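ABC-type phosphate transport system, periplasmic component (Lactobacillus brevis, PDB 4ECF) binds phosphate and probably serves as the solute-binding component of an ABC transporter that imports phosphate across the cytoplasmic membrane. Local coordinates at residues 11-16 against 57-62; 79-84 against 240-245; 195-200 against 246-251; 203-208 against 250-255. One frame throughout, in Å; residues are numbered along the deposited sequence. Where two conformers were deposited one is given.

Interaction 1: 11-16 against 57-62; sequences STALQP and NSDLFA. With PO4 (phosphate ion), chain B.
Ser11 and Asp59 meet beside a bound phosphate ion, OG and OD1 lying 2.6 Å apart, in the ligand cleft of a periplasmic binding protein fold. Ser11 OG also reaches phosphate O4 at 2.9 Å, and the other carboxylate oxygen, Asp59 OD2, comes within 2.5 Å of the same O4, a spacing at which one of the two probably carries a proton. Residues 12-14 have helical backbone angles that lead into helix 15-28, and the backbone amides of Thr12 and Ala13 point at the ion: Thr12 N donates to O3 and Ala13 N to O4, the latter at 2.9 Å, while the Thr12 hydroxyl, OG1, adds a second bond to O3 at 2.7 Å. Thr41, Arg127, Ser131, Gly132 and Thr133 complete the hydrogen-bonding shell.

Further out, Leu14 N helps to set the serine rotation. With OG swung away from its own amide (chi1 166°), Ser11 OG accepts from Leu14 N, an ST motif. The serine backbone is tied to the end of strand 55-58 by Ser11 N to Asn57 O at 2.8 Å. Beside this bond, Leu14 CD2 packs against Asn57 CB, the two side chains crossing at about a right angle. One water bridges the segments, accepting from Asn57 ND2 at 2.8 Å and donating to Ser11 O.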
loop_
_atom_site.group_PDB
_atom_site.type_symbol
_atom_site.label_atom_id
_atom_site.label_comp_id
_atom_site.label_asym_id
_atom_site.label_seq_id
_atom_site.Cartn_x
_atom_site.Cartn_y
_atom_site.Cartn_z
ATOM N N SER A 11 5.271 6.449 -1.090
ATOM C CA SER A 11 4.340 5.362 -1.292
ATOM C C SER A 11 3.376 5.514 -2.449
ATOM O O SER A 11 2.585 6.478 -2.487
ATOM C CB SER A 11 3.549 5.152 -0.026
ATOM O OG SER A 11 2.415 4.324 -0.291
ATOM N N THR A 12 3.431 4.589 -3.406
ATOM C CA THR A 12 2.438 4.557 -4.479
ATOM C C THR A 12 1.074 4.011 -4.023
ATOM O O THR A 12 0.040 4.373 -4.600
ATOM C CB THR A 12 2.951 3.806 -5.744
ATOM O OG1 THR A 12 3.053 2.410 -5.476
ATOM C CG2 THR A 12 4.313 4.363 -6.144
ATOM N N ALA A 13 1.050 3.231 -2.949
ATOM C CA ALA A 13 -0.218 2.817 -2.360
ATOM C C ALA A 13 -1.022 4.001 -1.790
ATOM O O ALA A 13 -2.257 4.030 -1.857
ATOM C CB ALA A 13 -0.006 1.781 -1.268
ATOM N N LEU A 14 -0.303 4.999 -1.260
ATOM C CA LEU A 14 -0.890 6.127 -0.563
ATOM C C LEU A 14 -1.085 7.324 -1.534
ATOM O O LEU A 14 -1.901 8.219 -1.308
ATOM C CB LEU A 14 0.040 6.521 0.573
ATOM C CG LEU A 14 -0.406 7.579 1.578
ATOM C CD1 LEU A 14 -1.879 7.487 2.005
ATOM C CD2 LEU A 14 0.570 7.588 2.762
ATOM N N GLN A 15 -0.388 7.265 -2.655
ATOM C CA GLN A 15 -0.362 8.343 -3.607
ATOM C C GLN A 15 -1.774 8.799 -4.013
ATOM O O GLN A 15 -2.045 10.012 -4.098
ATOM C CB GLN A 15 0.460 7.947 -4.820
ATOM C CG GLN A 15 0.731 9.109 -5.766
ATOM C CD GLN A 15 1.666 8.735 -6.898
ATOM O OE1 GLN A 15 2.315 7.685 -6.872
ATOM N NE2 GLN A 15 1.766 9.626 -7.891
ATOM N N PRO A 16 -2.692 7.863 -4.290
ATOM C CA PRO A 16 -4.018 8.343 -4.749
ATOM C C PRO A 16 -4.733 9.187 -3.699
ATOM O O PRO A 16 -5.415 10.172 -4.047
ATOM C CB PRO A 16 -4.786 7.028 -5.034
ATOM C CG PRO A 16 -3.710 5.998 -5.267
ATOM C CD PRO A 16 -2.574 6.390 -4.383
ATOM N N ASN A 57 5.690 9.975 2.242
ATOM C CA ASN A 57 4.518 9.100 2.240
ATOM C C ASN A 57 4.990 7.667 2.390
ATOM O O ASN A 57 5.782 7.202 1.552
ATOM C CB ASN A 57 3.793 9.260 0.899
ATOM C CG ASN A 57 3.223 10.659 0.651
ATOM O OD1 ASN A 57 3.069 11.492 1.570
ATOM N ND2 ASN A 57 2.913 10.926 -0.602
ATOM N N SER A 58 4.492 6.960 3.402
ATOM C CA SER A 58 5.009 5.639 3.728
ATOM C C SER A 58 3.890 4.674 4.158
ATOM O O SER A 58 3.006 5.047 4.942
ATOM C CB SER A 58 6.012 5.753 4.851
ATOM O OG SER A 58 6.535 4.496 5.291
ATOM N N ASP A 59 3.993 3.431 3.711
ATOM C CA ASP A 59 3.153 2.327 4.223
ATOM C C ASP A 59 3.727 1.640 5.432
ATOM O O ASP A 59 3.092 0.724 5.981
ATOM C CB ASP A 59 2.941 1.220 3.142
ATOM C CG ASP A 59 2.653 1.771 1.789
ATOM O OD1 ASP A 59 1.839 2.690 1.660
ATOM O OD2 ASP A 59 3.209 1.211 0.807
ATOM N N LEU A 60 4.923 2.032 5.841
ATOM C CA LEU A 60 5.649 1.382 6.927
ATOM C C LEU A 60 5.992 2.385 8.041
ATOM O O LEU A 60 6.153 3.602 7.802
ATOM C CB LEU A 60 6.951 0.743 6.422
ATOM C CG LEU A 60 6.809 -0.247 5.270
ATOM C CD1 LEU A 60 8.197 -0.745 4.823
ATOM C CD2 LEU A 60 5.857 -1.421 5.628
ATOM N N PHE A 61 6.173 1.891 9.252
ATOM C CA PHE A 61 6.833 2.704 10.289
ATOM C C PHE A 61 8.277 2.991 9.866
ATOM O O PHE A 61 8.932 2.104 9.264
ATOM C CB PHE A 61 6.758 2.013 11.653
ATOM C CG PHE A 61 5.382 2.039 12.258
ATOM C CD1 PHE A 61 4.421 1.104 11.892
ATOM C CD2 PHE A 61 5.041 2.987 13.191
ATOM C CE1 PHE A 61 3.157 1.117 12.453
ATOM C CE2 PHE A 61 3.768 3.014 13.755
ATOM C CZ PHE A 61 2.836 2.059 13.391
ATOM N N ALA A 62 8.781 4.190 10.196
ATOM C CA ALA A 62 10.091 4.617 9.716
ATOM C C ALA A 62 11.201 3.651 10.122
ATOM O O ALA A 62 12.095 3.313 9.293
ATOM C CB ALA A 62 10.411 6.022 10.176
HETATM P P PO4 B . 4.643 1.332 -2.173
HETATM O O1 PO4 B . 4.505 -0.162 -2.439
HETATM O O2 PO4 B . 5.670 1.659 -1.151
HETATM O O3 PO4 B . 4.846 2.118 -3.439
HETATM O O4 PO4 B . 3.236 1.874 -1.618
HETATM O O HOH W 1 3.064 9.257 -2.817
#

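Interaction 2: 79-84 against 240-245; sequences AVVGIT and LGYLSP
Leu243 O takes the amide of Val80 at 2.8 Å, nearly straight at 169°, and Ala79 CA adds a CA-H...O contact to the same oxygen at 3.3 Å. The return bond, Leu243 N to Val80 O at 2.9 Å, makes Val80 and Leu243 an antiparallel hydrogen-bonded pair: a single beta bridge laid along strand 73-87 by the chain that follows helix 230-239. That helix finishes in a Schellman motif at Gly241, whose phi of 103° would jam a CB against the carbonyl oxygen of Leu240.

Side chains extend the bridge in both directions. Val80 CB rests on Leu243 CB, and Ala79 CB on Tyr242 CB. The Tyr242 ring runs alongside Val81, pointing the same way, with Val80 O at its edge near the ring plane. Val81 holds CG2 opposite its own amide nitrogen, CG1 taking the cramped site (chi1 69°), and this lays CG2 against Tyr242 CE2 at 3.8 Å. Beyond the ring, the phenol oxygen bonds to Ala13 O, tying the bridge to the phosphate-binding segment. Pro245 covers the other end, CG 3.7 Å from Ala79 N, a buried amide for which the model contains no partner. Past the bridge the chains separate, and a water spans the gap, accepting from Gly82 N at 3.0 Å and donating to Gly241 O at 2.7 Å.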
loop_
_atom_site.group_PDB
_atom_site.type_symbol
_atom_site.label_atom_id
_atom_site.label_comp_id
_atom_site.label_asym_id
_atom_site.label_seq_id
_atom_site.Cartn_x
_atom_site.Cartn_y
_atom_site.Cartn_z
ATOM N N ALA A 79 -4.616 6.630 7.637
ATOM C CA ALA A 79 -5.478 5.642 6.978
ATOM C C ALA A 79 -4.875 4.263 7.207
ATOM O O ALA A 79 -3.730 4.142 7.671
ATOM C CB ALA A 79 -5.563 5.930 5.481
ATOM N N VAL A 80 -5.683 3.246 6.929
ATOM C CA VAL A 80 -5.210 1.862 6.754
ATOM C C VAL A 80 -5.478 1.523 5.286
ATOM O O VAL A 80 -6.510 1.915 4.698
ATOM C CB VAL A 80 -5.922 0.886 7.708
ATOM C CG1 VAL A 80 -5.735 -0.568 7.249
ATOM C CG2 VAL A 80 -5.462 1.160 9.147
ATOM N N VAL A 81 -4.544 0.835 4.656
ATOM C CA VAL A 81 -4.691 0.325 3.275
ATOM C C VAL A 81 -4.611 -1.206 3.274
ATOM O O VAL A 81 -3.710 -1.792 3.893
ATOM C CB VAL A 81 -3.642 0.962 2.340
ATOM C CG1 VAL A 81 -2.221 0.466 2.680
ATOM C CG2 VAL A 81 -4.023 0.768 0.881
ATOM N N GLY A 82 -5.565 -1.837 2.596
ATOM C CA GLY A 82 -5.525 -3.257 2.323
ATOM C C GLY A 82 -4.678 -3.544 1.100
ATOM O O GLY A 82 -4.579 -2.707 0.178
ATOM N N ILE A 83 -4.021 -4.689 1.130
ATOM C CA ILE A 83 -3.215 -5.198 0.000
ATOM C C ILE A 83 -3.762 -6.560 -0.403
ATOM O O ILE A 83 -4.034 -7.439 0.457
ATOM C CB ILE A 83 -1.735 -5.293 0.390
ATOM C CG1 ILE A 83 -1.182 -3.890 0.665
ATOM C CG2 ILE A 83 -0.901 -6.054 -0.692
ATOM C CD1 ILE A 83 0.029 -3.926 1.564
ATOM N N THR A 84 -3.890 -6.750 -1.709
ATOM C CA THR A 84 -4.443 -7.992 -2.250
ATOM C C THR A 84 -3.582 -8.552 -3.391
ATOM O O THR A 84 -3.035 -7.800 -4.192
ATOM C CB THR A 84 -5.872 -7.832 -2.745
ATOM O OG1 THR A 84 -6.384 -9.108 -3.178
ATOM C CG2 THR A 84 -5.999 -6.859 -3.891
ATOM N N LEU A 240 -11.949 6.347 -1.639
ATOM C CA LEU A 240 -10.843 5.885 -2.448
ATOM C C LEU A 240 -10.358 4.475 -2.090
ATOM O O LEU A 240 -9.344 4.022 -2.601
ATOM C CB LEU A 240 -9.687 6.914 -2.371
ATOM C CG LEU A 240 -9.965 8.241 -3.084
ATOM C CD1 LEU A 240 -8.940 9.296 -2.706
ATOM C CD2 LEU A 240 -9.973 8.026 -4.594
ATOM N N GLY A 241 -11.050 3.796 -1.180
ATOM C CA GLY A 241 -10.745 2.416 -0.892
ATOM C C GLY A 241 -9.983 2.144 0.382
ATOM O O GLY A 241 -9.796 0.990 0.729
ATOM N N TYR A 242 -9.595 3.197 1.105
ATOM C CA TYR A 242 -8.871 3.050 2.342
ATOM C C TYR A 242 -9.846 2.946 3.502
ATOM O O TYR A 242 -11.052 3.230 3.351
ATOM C CB TYR A 242 -7.996 4.298 2.584
ATOM C CG TYR A 242 -7.015 4.616 1.493
ATOM C CD1 TYR A 242 -7.389 5.383 0.392
ATOM C CD2 TYR A 242 -5.704 4.178 1.564
ATOM C CE1 TYR A 242 -6.502 5.691 -0.613
ATOM C CE2 TYR A 242 -4.808 4.492 0.574
ATOM C CZ TYR A 242 -5.185 5.263 -0.509
ATOM O OH TYR A 242 -4.321 5.599 -1.507
ATOM N N LEU A 243 -9.320 2.579 4.658
ATOM C CA LEU A 243 -10.059 2.608 5.914
ATOM C C LEU A 243 -9.572 3.787 6.735
ATOM O O LEU A 243 -8.373 4.067 6.827
ATOM C CB LEU A 243 -9.875 1.293 6.694
ATOM C CG LEU A 243 -10.529 0.060 6.108
ATOM C CD1 LEU A 243 -9.751 -0.511 4.940
ATOM C CD2 LEU A 243 -10.663 -1.021 7.139
ATOM N N SER A 244 -10.517 4.554 7.306
ATOM C CA SER A 244 -10.168 5.500 8.344
ATOM C C SER A 244 -9.730 4.681 9.558
ATOM O O SER A 244 -10.355 3.676 9.869
ATOM C CB SER A 244 -11.363 6.380 8.719
ATOM O OG SER A 244 -11.002 7.147 9.848
ATOM N N PRO A 245 -8.680 5.108 10.277
ATOM C CA PRO A 245 -8.247 4.286 11.418
ATOM C C PRO A 245 -9.309 3.998 12.490
ATOM O O PRO A 245 -9.282 2.926 13.080
ATOM C CB PRO A 245 -7.040 5.088 11.962
ATOM C CG PRO A 245 -6.506 5.763 10.743
ATOM C CD PRO A 245 -7.757 6.252 10.088
HETATM O O HOH W 2 -7.334 -0.034 0.962
#

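Interaction 3: 195-200 against 246-251; sequences VNVTTN and DQMLVE
One direct hydrogen bond joins the segments: Leu249 N donates to Thr198 O at 2.9 Å, with an N-H...O angle of 150°. A second bond steadies the same threonine from within its helix. Thr198 OG1, placed between the backbone N and the carbonyl carbon (chi1 70°), reaches back to Val195 O at 2.7 Å, and CG2 lies 3.5 Å from Gln247 O of the facing segment. Replacing Thr198 by alanine removes both branches, which would probably leave Val195 O without its hydroxyl partner and thin the packing on Gln247 O to CB alone.

These contacts cover the C-terminal end of helix 194-198, where Asn200 leaves the helix with positive phi, with the segment that leads into the 250-252/258-260 hairpin.

The remaining contacts are van der Waals packing. Met248, present as selenomethionine, bends at chi2 and chi3 and folds back against the helix end, SE 3.9 Å from Thr198 CA and CE 3.4 Å from Val197 O; CE and SE also touch Val197 CG1. Leu249 lies side by side with Thr198 and Thr199, CD1 meeting OG1 of the former and CG2 of the latter. Val250 divides its branches, CG1 going to Thr199 O at 3.7 Å and CG2 to Asn200 CB at 3.9 Å.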
loop_
_atom_site.group_PDB
_atom_site.type_symbol
_atom_site.label_atom_id
_atom_site.label_comp_id
_atom_site.label_asym_id
_atom_site.label_seq_id
_atom_site.Cartn_x
_atom_site.Cartn_y
_atom_site.Cartn_z
ATOM N N VAL A 195 -14.443 -4.741 5.429
ATOM C CA VAL A 195 -14.871 -5.325 6.695
ATOM C C VAL A 195 -13.866 -6.340 7.181
ATOM O O VAL A 195 -13.525 -6.404 8.367
ATOM C CB VAL A 195 -16.318 -5.908 6.634
ATOM C CG1 VAL A 195 -16.442 -7.028 5.613
ATOM C CG2 VAL A 195 -16.789 -6.347 8.012
ATOM N N ASN A 196 -13.348 -7.151 6.254
ATOM C CA ASN A 196 -12.397 -8.165 6.681
ATOM C C ASN A 196 -11.063 -7.555 7.171
ATOM O O ASN A 196 -10.366 -8.155 7.967
ATOM C CB ASN A 196 -12.176 -9.174 5.563
ATOM C CG ASN A 196 -13.355 -10.156 5.395
ATOM O OD1 ASN A 196 -14.157 -10.352 6.315
ATOM N ND2 ASN A 196 -13.434 -10.782 4.233
ATOM N N VAL A 197 -10.666 -6.390 6.649
ATOM C CA VAL A 197 -9.455 -5.725 7.166
ATOM C C VAL A 197 -9.746 -5.220 8.592
ATOM O O VAL A 197 -8.918 -5.389 9.497
ATOM C CB VAL A 197 -9.049 -4.543 6.250
ATOM C CG1 VAL A 197 -7.965 -3.701 6.932
ATOM C CG2 VAL A 197 -8.546 -5.022 4.889
ATOM N N THR A 198 -10.942 -4.664 8.807
ATOM C CA THR A 198 -11.229 -4.095 10.129
ATOM C C THR A 198 -11.108 -5.111 11.250
ATOM O O THR A 198 -10.754 -4.763 12.367
ATOM C CB THR A 198 -12.602 -3.403 10.206
ATOM O OG1 THR A 198 -13.650 -4.376 10.150
ATOM C CG2 THR A 198 -12.769 -2.318 9.145
ATOM N N THR A 199 -11.441 -6.369 10.978
ATOM C CA THR A 199 -11.375 -7.417 11.981
ATOM C C THR A 199 -10.054 -8.213 11.994
ATOM O O THR A 199 -9.877 -9.160 12.806
ATOM C CB THR A 199 -12.500 -8.434 11.722
ATOM O OG1 THR A 199 -12.277 -9.032 10.431
ATOM C CG2 THR A 199 -13.887 -7.759 11.759
ATOM N N ASN A 200 -9.180 -7.912 11.034
ATOM C CA ASN A 200 -7.974 -8.691 10.755
ATOM C C ASN A 200 -8.264 -10.116 10.240
ATOM O O ASN A 200 -7.354 -10.916 10.180
ATOM C CB ASN A 200 -6.999 -8.725 11.971
ATOM C CG ASN A 200 -5.568 -9.068 11.580
ATOM O OD1 ASN A 200 -5.008 -8.432 10.684
ATOM N ND2 ASN A 200 -4.959 -10.065 12.252
ATOM N N ASP A 246 -10.269 4.900 12.691
ATOM C CA ASP A 246 -11.374 4.668 13.624
ATOM C C ASP A 246 -12.322 3.524 13.227
ATOM O O ASP A 246 -13.133 3.126 14.035
ATOM C CB ASP A 246 -12.245 5.921 13.711
ATOM C CG ASP A 246 -12.978 6.183 12.405
ATOM O OD1 ASP A 246 -12.337 6.724 11.485
ATOM O OD2 ASP A 246 -14.178 5.834 12.281
ATOM N N GLN A 247 -12.252 3.046 11.983
ATOM C CA GLN A 247 -13.038 1.878 11.571
ATOM C C GLN A 247 -12.412 0.568 12.061
ATOM O O GLN A 247 -13.083 -0.467 12.118
ATOM C CB GLN A 247 -13.094 1.838 10.052
ATOM C CG GLN A 247 -13.883 2.950 9.406
ATOM C CD GLN A 247 -13.930 2.751 7.911
ATOM O OE1 GLN A 247 -13.238 3.417 7.174
ATOM N NE2 GLN A 247 -14.712 1.769 7.463
HETATM N N MSE A 248 -11.118 0.584 12.396
HETATM C CA MSE A 248 -10.417 -0.633 12.810
HETATM C C MSE A 248 -10.950 -1.185 14.115
HETATM O O MSE A 248 -11.211 -0.434 15.063
HETATM C CB MSE A 248 -8.888 -0.382 12.909
HETATM C CG MSE A 248 -8.168 -0.071 11.564
HETATM SE SE MSE A 248 -8.496 -1.272 10.113
HETATM C CE MSE A 248 -7.380 -2.550 10.676
ATOM N N LEU A 249 -11.135 -2.498 14.142
ATOM C CA LEU A 249 -11.597 -3.222 15.319
ATOM C C LEU A 249 -10.445 -3.984 15.946
ATOM O O LEU A 249 -10.650 -4.774 16.888
ATOM C CB LEU A 249 -12.753 -4.156 14.942
ATOM C CG LEU A 249 -14.026 -3.434 14.484
ATOM C CD1 LEU A 249 -15.041 -4.467 14.027
ATOM C CD2 LEU A 249 -14.689 -2.585 15.560
ATOM N N VAL A 250 -9.250 -3.797 15.387
ATOM C CA VAL A 250 -8.012 -4.316 15.941
ATOM C C VAL A 250 -6.942 -3.224 15.859
ATOM O O VAL A 250 -7.090 -2.254 15.114
ATOM C CB VAL A 250 -7.499 -5.572 15.198
ATOM C CG1 VAL A 250 -8.541 -6.682 15.224
ATOM C CG2 VAL A 250 -7.141 -5.238 13.766
ATOM N N GLU A 251 -5.884 -3.399 16.643
ATOM C CA GLU A 251 -4.662 -2.600 16.524
ATOM C C GLU A 251 -3.485 -3.558 16.378
ATOM O O GLU A 251 -3.487 -4.675 16.943
ATOM C CB GLU A 251 -4.448 -1.713 17.765
ATOM C CG GLU A 251 -5.444 -0.576 17.860
ATOM C CD GLU A 251 -5.443 0.163 19.194
ATOM O OE1 GLU A 251 -4.561 -0.090 20.053
ATOM O OE2 GLU A 251 -6.352 1.004 19.366
#

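Interaction 4: 203-208 against 250-255; sequences RIWSYE and VERDAN. With EDO (1,2-ethanediol), chain F; EDO (1,2-ethanediol), chain L.
Strands 205-208 and 250-252 pass at 78° with their axes 9.3 Å apart, and even the nearest CA atoms, those of Ser206 and Arg252, are 8.9 Å from each other. Side chains fill that distance, around a cation-pi stack of Arg252 on Trp205 that joins the large mixed sheet to the small hairpin of 250-252 and 258-260.

The guanidinium lies over one face of the indole, planes 24° apart, NH1 above the ring centre and CZ 4.1 Å from the centroid of the six-membered ring. A bend at chi3 (68°) turns the group so that NH1 and NH2 both grip Trp205 O, each at 3.0 Å, with that oxygen practically in the guanidinium plane. NH1 also donates to a water that bonds to Arg203 O. Phe140 supplies a further cation-pi contact. A leucine in place of Arg252 would probably leave Trp205 O without its two donors and the indole face without its flat charged cover.

Arg252 CB touches Trp205 CH2, while Val250 CG2 touches the neighbouring CZ2. Trp205 CZ3 in turn lies over a face of Tyr207, toward the ring rim. The phenol oxygen, Tyr207 OH, accepts from Arg252 N at 3.1 Å. Beside it a water lies 2.5 Å from Tyr207 OH and donates to Val250 O at 2.7 Å.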
loop_
_atom_site.group_PDB
_atom_site.type_symbol
_atom_site.label_atom_id
_atom_site.label_comp_id
_atom_site.label_asym_id
_atom_site.label_seq_id
_atom_site.Cartn_x
_atom_site.Cartn_y
_atom_site.Cartn_z
ATOM N N ARG A 203 -5.531 -10.312 6.701
ATOM C CA ARG A 203 -4.361 -9.892 7.485
ATOM C C ARG A 203 -3.423 -8.962 6.737
ATOM O O ARG A 203 -2.500 -8.369 7.348
ATOM C CB ARG A 203 -3.565 -11.123 7.918
ATOM C CG ARG A 203 -4.303 -11.985 8.948
ATOM C CD ARG A 203 -3.475 -13.193 9.382
ATOM N NE ARG A 203 -2.230 -12.824 10.092
ATOM C CZ ARG A 203 -0.983 -12.948 9.619
ATOM N NH1 ARG A 203 -0.741 -13.430 8.400
ATOM N NH2 ARG A 203 0.041 -12.586 10.382
ATOM N N ILE A 204 -3.568 -8.880 5.431
ATOM C CA ILE A 204 -2.586 -8.115 4.613
ATOM C C ILE A 204 -3.055 -6.654 4.458
ATOM O O ILE A 204 -3.860 -6.336 3.587
ATOM C CB ILE A 204 -2.318 -8.755 3.220
ATOM C CG1 ILE A 204 -2.361 -10.290 3.249
ATOM C CG2 ILE A 204 -0.991 -8.212 2.704
ATOM C CD1 ILE A 204 -2.140 -10.883 1.864
ATOM N N TRP A 205 -2.511 -5.775 5.318
ATOM C CA TRP A 205 -2.907 -4.382 5.398
ATOM C C TRP A 205 -1.815 -3.686 6.153
ATOM O O TRP A 205 -1.027 -4.326 6.899
ATOM C CB TRP A 205 -4.270 -4.169 6.055
ATOM C CG TRP A 205 -4.408 -4.714 7.449
ATOM C CD1 TRP A 205 -4.991 -5.905 7.838
ATOM C CD2 TRP A 205 -4.070 -4.020 8.669
ATOM N NE1 TRP A 205 -4.981 -6.028 9.201
ATOM C CE2 TRP A 205 -4.429 -4.921 9.768
ATOM C CE3 TRP A 205 -3.455 -2.796 8.963
ATOM C CZ2 TRP A 205 -4.232 -4.572 11.092
ATOM C CZ3 TRP A 205 -3.276 -2.460 10.317
ATOM C CH2 TRP A 205 -3.651 -3.344 11.348
ATOM N N SER A 206 -1.733 -2.379 5.992
ATOM C CA SER A 206 -0.815 -1.588 6.822
ATOM C C SER A 206 -1.400 -0.217 7.134
ATOM O O SER A 206 -2.350 0.213 6.492
ATOM C CB SER A 206 0.560 -1.421 6.174
ATOM O OG SER A 206 0.515 -0.503 5.090
ATOM N N TYR A 207 -0.762 0.478 8.072
ATOM C CA TYR A 207 -1.088 1.863 8.347
ATOM C C TYR A 207 -0.389 2.722 7.287
ATOM O O TYR A 207 0.682 2.373 6.797
ATOM C CB TYR A 207 -0.635 2.299 9.756
ATOM C CG TYR A 207 -1.315 1.524 10.874
ATOM C CD1 TYR A 207 -2.628 1.798 11.261
ATOM C CD2 TYR A 207 -0.631 0.510 11.538
ATOM C CE1 TYR A 207 -3.246 1.065 12.291
ATOM C CE2 TYR A 207 -1.245 -0.225 12.555
ATOM C CZ TYR A 207 -2.556 0.095 12.941
ATOM O OH TYR A 207 -3.184 -0.637 13.967
ATOM N N GLU A 208 -1.065 3.794 6.908
ATOM C CA GLU A 208 -0.537 4.825 5.991
ATOM C C GLU A 208 -0.049 6.011 6.781
ATOM O O GLU A 208 -0.776 6.543 7.656
ATOM C CB GLU A 208 -1.615 5.278 5.023
ATOM C CG GLU A 208 -2.118 4.181 4.089
ATOM C CD GLU A 208 -1.131 3.787 3.014
ATOM O OE1 GLU A 208 0.033 3.434 3.356
ATOM O OE2 GLU A 208 -1.553 3.831 1.842
ATOM N N VAL A 250 -9.250 -3.797 15.387
ATOM C CA VAL A 250 -8.012 -4.316 15.941
ATOM C C VAL A 250 -6.942 -3.224 15.859
ATOM O O VAL A 250 -7.090 -2.254 15.114
ATOM C CB VAL A 250 -7.499 -5.572 15.198
ATOM C CG1 VAL A 250 -8.541 -6.682 15.224
ATOM C CG2 VAL A 250 -7.141 -5.238 13.766
ATOM N N GLU A 251 -5.884 -3.399 16.643
ATOM C CA GLU A 251 -4.662 -2.600 16.524
ATOM C C GLU A 251 -3.485 -3.558 16.378
ATOM O O GLU A 251 -3.487 -4.675 16.943
ATOM C CB GLU A 251 -4.448 -1.713 17.765
ATOM C CG GLU A 251 -5.444 -0.576 17.860
ATOM C CD GLU A 251 -5.443 0.163 19.194
ATOM O OE1 GLU A 251 -4.561 -0.090 20.053
ATOM O OE2 GLU A 251 -6.352 1.004 19.366
ATOM N N ARG A 252 -2.478 -3.125 15.628
ATOM C CA ARG A 252 -1.296 -3.946 15.409
ATOM C C ARG A 252 0.008 -3.212 15.786
ATOM O O ARG A 252 0.259 -2.122 15.302
ATOM C CB ARG A 252 -1.245 -4.463 13.948
ATOM C CG ARG A 252 -0.294 -5.618 13.765
ATOM C CD ARG A 252 -0.272 -6.105 12.310
ATOM N NE ARG A 252 0.325 -5.116 11.398
ATOM C CZ ARG A 252 0.005 -4.955 10.111
ATOM N NH1 ARG A 252 -0.958 -5.674 9.554
ATOM N NH2 ARG A 252 0.612 -4.027 9.385
ATOM N N ASP A 253 0.818 -3.863 16.627
ATOM C CA ASP A 253 2.072 -3.323 17.186
ATOM C C ASP A 253 3.285 -3.863 16.435
ATOM O O ASP A 253 3.151 -4.666 15.523
ATOM C CB ASP A 253 2.197 -3.654 18.701
ATOM C CG ASP A 253 2.763 -5.079 18.988
ATOM O OD1 ASP A 253 2.912 -5.913 18.065
ATOM O OD2 ASP A 253 3.039 -5.383 20.171
ATOM N N ALA A 254 4.467 -3.429 16.851
ATOM C CA ALA A 254 5.691 -3.606 16.069
ATOM C C ALA A 254 6.101 -5.066 15.923
ATOM O O ALA A 254 6.639 -5.444 14.896
ATOM C CB ALA A 254 6.813 -2.777 16.681
ATOM N N ASN A 255 5.813 -5.878 16.939
ATOM C CA ASN A 255 6.031 -7.334 16.884
ATOM C C ASN A 255 4.975 -8.092 16.070
ATOM O O ASN A 255 5.006 -9.331 16.012
ATOM C CB ASN A 255 6.067 -7.914 18.310
ATOM C CG ASN A 255 7.230 -7.383 19.128
ATOM O OD1 ASN A 255 8.335 -7.219 18.614
ATOM N ND2 ASN A 255 6.986 -7.116 20.408
HETATM C C1 EDO F . -6.764 -14.286 4.535
HETATM O O1 EDO F . -6.293 -15.420 5.299
HETATM C C2 EDO F . -5.665 -13.290 4.179
HETATM O O2 EDO F . -5.009 -12.756 5.327
HETATM C C1 EDO L . 0.617 -15.540 6.310
HETATM O O1 EDO L . 1.625 -14.539 6.610
HETATM C C2 EDO L . 0.116 -16.230 7.585
HETATM O O2 EDO L . 0.584 -17.587 7.712
HETATM O O HOH W 3 -2.290 -8.223 10.115
HETATM O O HOH W 4 -5.580 -0.146 14.266
#

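Overall arrangement
Interactions 1 and 2 are buried; 3 and 4 are only partly so, about 16 and 12 Å from the centre of the chain to their own centres. Interaction 1 is polar and built round the phosphate, whereas interaction 2 relies on a backbone bridge flanked by apolar groups, interaction 3 mainly on packing at a helix end, and interaction 4 on a stacked cation. The first, second and fourth reach the same mixed sheet: strand 205-213 neighbours both 55-58 and 73-87. Interactions 3 and 4 share Val250 and Glu251 and are tied by Asn200 OD1 to Trp205 NE1. Leu243 of interaction 2 packs on Val197, Thr198 and Met248 of interaction 3.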